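Local atomic coordinates of possible protein of nuclear scaffold (PDB entry 3KAE), a protein that probably acts as the Cdc27 subunit of the anaphase-promoting complex, its N-terminal tetratricopeptide-repeat domain forming a homodimer. Residues R16-A21 with S40-L45; K11-R14 with T20-F23. One frame throughout, in Å; residues are numbered along the deposited sequence.

How the contacts relate
Contacts 1 and 2 both bear on helix 18-31 and share Thr20 and Ala21, with centres about 6 Å apart. Contact 1 sets the start of this helix against helix 36-45; contact 2 sets it against the preceding helix 5-14. Both are buried, contact 1 over the larger area (239 against 127 Å²), and both lie beside the second subunit. Their chemistry differs: contact 1 works through an aromatic face and branched aliphatic groups, whereas contact 2 rests on Ser12, the Thr20 methyl, Ile13 and Ala21. Asp17 N lies 2.7 Å from Ser12 O, a probable hydrogen bond joining the two, and Val42 packs on both Ile13 and Ile22.

Contact 1 of 2, residues R16-A21 with S40-L45; sequences RDYETA and SIVLYL
Tyr18 OH, at the end of a ring that lies on Leu45, accepts a hydrogen bond from Arg16 NH1 at 2.9 Å; the N-H...O angle is 160° and the hydroxyl sits almost in the guanidinium plane.

The apolar contact centres on the same tyrosine. With CG anti to its own carbonyl carbon (chi1 -68°), the ring lies between Arg16 CA on one face and Leu45 CB on the opposite face, both offset toward the rim. Leu45 CB is 3.9 Å from the centroid of the Tyr18 ring and 20° off the normal, which identifies a CH-pi contact. The carbonyl O of Leu45, in the last turn of helix 36-45, approaches Tyr18 CE2 to 3.4 Å.

Closer to the helix backbone, the CG1 branch of Val42 approaches Tyr18 O at 3.8 Å and presses on Ala21 CB at 3.4 Å, closer than two methyl carbons normally come. This is consistent with tight packing at the alanine, where the nearest CA atoms, of Tyr18 and Val42, are 6.5 Å apart.

The helix start is fixed separately. Asp17 is the N-cap of helix 18-31: its OD1 takes a weak capping bond from Thr20 N, and its OD2 accepts from Thr20 OG1 at 2.6 Å on the syn side. Thr20 OG1 is also bonded to the backbone N of Phe147 of the second subunit. Just before, Arg16 closes helix 5-14 in a Schellman motif.

Arg16 NE is bonded to Tyr67 OH of the second subunit, and Arg16 packs on Leu45 there. The contact thus joins two successive helices of the all-helical tetratricopeptide-repeat domain through a Tyr18 ring held on both faces and at its hydroxyl, and this apolar joint runs directly into the polar chemistry of the homodimer interface.

Contact 2 of 2, residues K11-R14 with T20-F23; sequences KSIR and TAIF
Ser12 and Ala21 stand opposite each other where helix 5-14 meets helix 18-31: their CA atoms are 5.7 Å apart, the nearest such pair, and Ser12 CB lies 4.0 Å from Ala21 CB. One residue on, the CG1 branch of Ile13 reaches the same Ala21 CB at 4.2 Å, so the serine and the isoleucine share this methyl. Beside them, Ser12 OG rests against the methyl of Thr20, 3.5 Å from CG2.

What sets these groups lies a shell further out. Ser12 has OG anti to its carbonyl carbon (chi1 -53°), turned back along its own helix, where it is hydrogen-bonded to Lys8 O. Thr20 holds its CG2 anti to the backbone N, facing Ser12. Val42 of helix 36-45 packs on Ile13, covering the site from a third helix. Beyond, Phe23 meets Tyr180 and Tyr209 of the second subunit edge-to-face.

Each hydroxyl has its hydrogen bond elsewhere, Ser12 with Lys8 O and Thr20 with Asp17 and the second subunit, so the touch between the two residues is van der Waals. Such a mainly apolar meeting of two consecutive helices of the tetratricopeptide-repeat domain is consistent with the close approach of the Ser12 and Ala21 backbones.

Contact 1 of 2, residues R16-A21 with S40-L45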
# COMPACT_ATOMS: atom_id res chain seq x y z
N ARG C 16 -4.90 -1.22 -7.25
CA ARG C 16 -3.98 -2.09 -6.54
C ARG C 16 -3.39 -3.08 -7.53
O ARG C 16 -2.92 -4.16 -7.16
CB ARG C 16 -4.64 -2.80 -5.34
CG ARG C 16 -5.42 -1.85 -4.40
CD ARG C 16 -4.51 -0.77 -3.76
NE ARG C 16 -5.28 0.42 -3.46
CZ ARG C 16 -4.75 1.61 -3.23
NH1 ARG C 16 -3.44 1.76 -3.26
NH2 ARG C 16 -5.53 2.66 -2.97
N ASP C 17 -3.43 -2.69 -8.80
CA ASP C 17 -2.75 -3.44 -9.85
C ASP C 17 -1.32 -2.89 -10.01
O ASP C 17 -1.04 -2.07 -10.91
CB ASP C 17 -3.51 -3.33 -11.18
CG ASP C 17 -2.80 -4.05 -12.32
OD1 ASP C 17 -1.81 -4.79 -12.06
OD2 ASP C 17 -3.22 -3.87 -13.48
N TYR C 18 -0.44 -3.33 -9.13
CA TYR C 18 0.87 -2.70 -8.97
C TYR C 18 1.84 -3.16 -10.06
O TYR C 18 2.63 -2.36 -10.54
CB TYR C 18 1.43 -2.97 -7.56
CG TYR C 18 0.67 -2.28 -6.41
CD1 TYR C 18 0.19 -0.97 -6.56
CD2 TYR C 18 0.46 -2.92 -5.17
CE1 TYR C 18 -0.48 -0.33 -5.54
CE2 TYR C 18 -0.24 -2.27 -4.13
CZ TYR C 18 -0.69 -0.97 -4.33
OH TYR C 18 -1.36 -0.30 -3.34
N GLU C 19 1.78 -4.43 -10.45
CA GLU C 19 2.59 -4.94 -11.58
C GLU C 19 2.44 -4.07 -12.83
O GLU C 19 3.42 -3.66 -13.45
CB GLU C 19 2.25 -6.39 -11.90
CG GLU C 19 2.53 -7.38 -10.75
CD GLU C 19 3.97 -7.33 -10.26
OE1 GLU C 19 4.80 -6.71 -10.94
OE2 GLU C 19 4.27 -7.91 -9.20
N THR C 20 1.22 -3.74 -13.18
CA THR C 20 1.00 -2.84 -14.31
C THR C 20 1.66 -1.49 -14.07
O THR C 20 2.29 -0.94 -14.95
CB THR C 20 -0.49 -2.66 -14.58
OG1 THR C 20 -1.05 -3.92 -14.91
CG2 THR C 20 -0.71 -1.69 -15.70
N ALA C 21 1.51 -0.96 -12.86
CA ALA C 21 2.05 0.36 -12.54
C ALA C 21 3.56 0.37 -12.58
O ALA C 21 4.17 1.34 -13.00
CB ALA C 21 1.54 0.81 -11.15
N SER C 40 9.72 4.28 -7.56
CA SER C 40 10.10 3.91 -6.21
C SER C 40 8.87 3.66 -5.31
O SER C 40 8.80 2.69 -4.57
CB SER C 40 10.96 5.01 -5.61
OG SER C 40 12.24 5.02 -6.18
N ILE C 41 7.91 4.57 -5.39
CA ILE C 41 6.67 4.47 -4.63
C ILE C 41 5.89 3.21 -4.95
O ILE C 41 5.60 2.41 -4.06
CB ILE C 41 5.80 5.71 -4.85
CG1 ILE C 41 6.53 6.95 -4.33
CG2 ILE C 41 4.46 5.57 -4.15
CD1 ILE C 41 5.73 8.21 -4.38
N VAL C 42 5.60 3.01 -6.24
CA VAL C 42 4.82 1.85 -6.65
C VAL C 42 5.53 0.56 -6.26
O VAL C 42 4.90 -0.42 -5.87
CB VAL C 42 4.50 1.91 -8.16
CG1 VAL C 42 3.79 0.65 -8.60
CG2 VAL C 42 3.66 3.14 -8.46
N LEU C 43 6.85 0.58 -6.30
CA LEU C 43 7.63 -0.58 -5.87
C LEU C 43 7.46 -0.78 -4.35
O LEU C 43 7.34 -1.91 -3.86
CB LEU C 43 9.11 -0.34 -6.21
CG LEU C 43 9.97 -1.34 -7.00
CD1 LEU C 43 9.17 -2.22 -7.93
CD2 LEU C 43 11.04 -0.58 -7.80
N TYR C 44 7.46 0.33 -3.61
CA TYR C 44 7.24 0.27 -2.16
C TYR C 44 5.86 -0.33 -1.91
O TYR C 44 5.72 -1.30 -1.16
CB TYR C 44 7.37 1.65 -1.50
CG TYR C 44 7.02 1.61 -0.02
CD1 TYR C 44 7.99 1.31 0.94
CD2 TYR C 44 5.72 1.81 0.41
CE1 TYR C 44 7.68 1.25 2.28
CE2 TYR C 44 5.40 1.77 1.76
CZ TYR C 44 6.38 1.48 2.69
OH TYR C 44 6.08 1.40 4.02
N LEU C 45 4.85 0.22 -2.57
CA LEU C 45 3.49 -0.27 -2.40
C LEU C 45 3.35 -1.75 -2.69
O LEU C 45 2.51 -2.43 -2.11
CB LEU C 45 2.51 0.53 -3.25
CG LEU C 45 2.33 1.99 -2.82
CD1 LEU C 45 1.56 2.78 -3.88
CD2 LEU C 45 1.64 2.08 -1.43

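Contact 2 of 2, residues K11-R14 with T20-F23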
# COMPACT_ATOMS: atom_id res chain seq x y z
N LYS C 11 -4.44 5.08 -12.26
CA LYS C 11 -5.56 4.15 -12.29
C LYS C 11 -5.17 2.77 -11.80
O LYS C 11 -5.96 2.11 -11.10
CB LYS C 11 -6.20 4.09 -13.67
CG LYS C 11 -7.58 3.45 -13.63
CD LYS C 11 -8.24 3.42 -14.99
CE LYS C 11 -8.70 4.80 -15.42
NZ LYS C 11 -9.37 4.75 -16.76
N SER C 12 -3.97 2.32 -12.13
CA SER C 12 -3.50 1.01 -11.69
C SER C 12 -3.22 0.97 -10.18
O SER C 12 -3.37 -0.09 -9.54
CB SER C 12 -2.22 0.61 -12.45
OG SER C 12 -2.41 0.69 -13.84
N ILE C 13 -2.76 2.09 -9.64
CA ILE C 13 -2.51 2.17 -8.20
C ILE C 13 -3.85 2.08 -7.46
O ILE C 13 -4.04 1.23 -6.61
CB ILE C 13 -1.77 3.47 -7.85
CG1 ILE C 13 -0.35 3.39 -8.42
CG2 ILE C 13 -1.76 3.67 -6.33
CD1 ILE C 13 0.27 4.72 -8.78
N ARG C 14 -4.78 2.94 -7.86
CA ARG C 14 -6.15 2.92 -7.35
C ARG C 14 -6.78 1.53 -7.43
O ARG C 14 -7.60 1.20 -6.59
CB ARG C 14 -7.00 3.97 -8.07
CG ARG C 14 -8.48 3.65 -8.11
CD ARG C 14 -9.30 4.90 -8.37
NE ARG C 14 -9.26 5.33 -9.76
CZ ARG C 14 -10.28 5.21 -10.61
NH1 ARG C 14 -11.42 4.67 -10.20
NH2 ARG C 14 -10.17 5.64 -11.86
N THR C 20 1.22 -3.74 -13.18
CA THR C 20 1.00 -2.84 -14.31
C THR C 20 1.66 -1.49 -14.07
O THR C 20 2.29 -0.94 -14.95
CB THR C 20 -0.49 -2.66 -14.58
OG1 THR C 20 -1.05 -3.92 -14.91
CG2 THR C 20 -0.71 -1.69 -15.70
N ALA C 21 1.51 -0.96 -12.86
CA ALA C 21 2.05 0.36 -12.54
C ALA C 21 3.56 0.37 -12.58
O ALA C 21 4.17 1.34 -13.00
CB ALA C 21 1.54 0.81 -11.15
N ILE C 22 4.16 -0.70 -12.07
CA ILE C 22 5.60 -0.85 -12.11
C ILE C 22 6.06 -0.94 -13.60
O ILE C 22 7.00 -0.25 -14.02
CB ILE C 22 6.01 -2.09 -11.29
CG1 ILE C 22 5.73 -1.84 -9.79
CG2 ILE C 22 7.48 -2.41 -11.50
CD1 ILE C 22 5.83 -3.07 -8.90
N PHE C 23 5.38 -1.75 -14.40
CA PHE C 23 5.72 -1.86 -15.82
C PHE C 23 5.57 -0.53 -16.55
O PHE C 23 6.49 -0.07 -17.21
CB PHE C 23 4.86 -2.92 -16.51
CG PHE C 23 5.23 -3.14 -17.94
CD1 PHE C 23 4.74 -2.29 -18.93
CD2 PHE C 23 6.07 -4.18 -18.31
CE1 PHE C 23 5.09 -2.48 -20.26
CE2 PHE C 23 6.42 -4.38 -19.63
CZ PHE C 23 5.93 -3.52 -20.61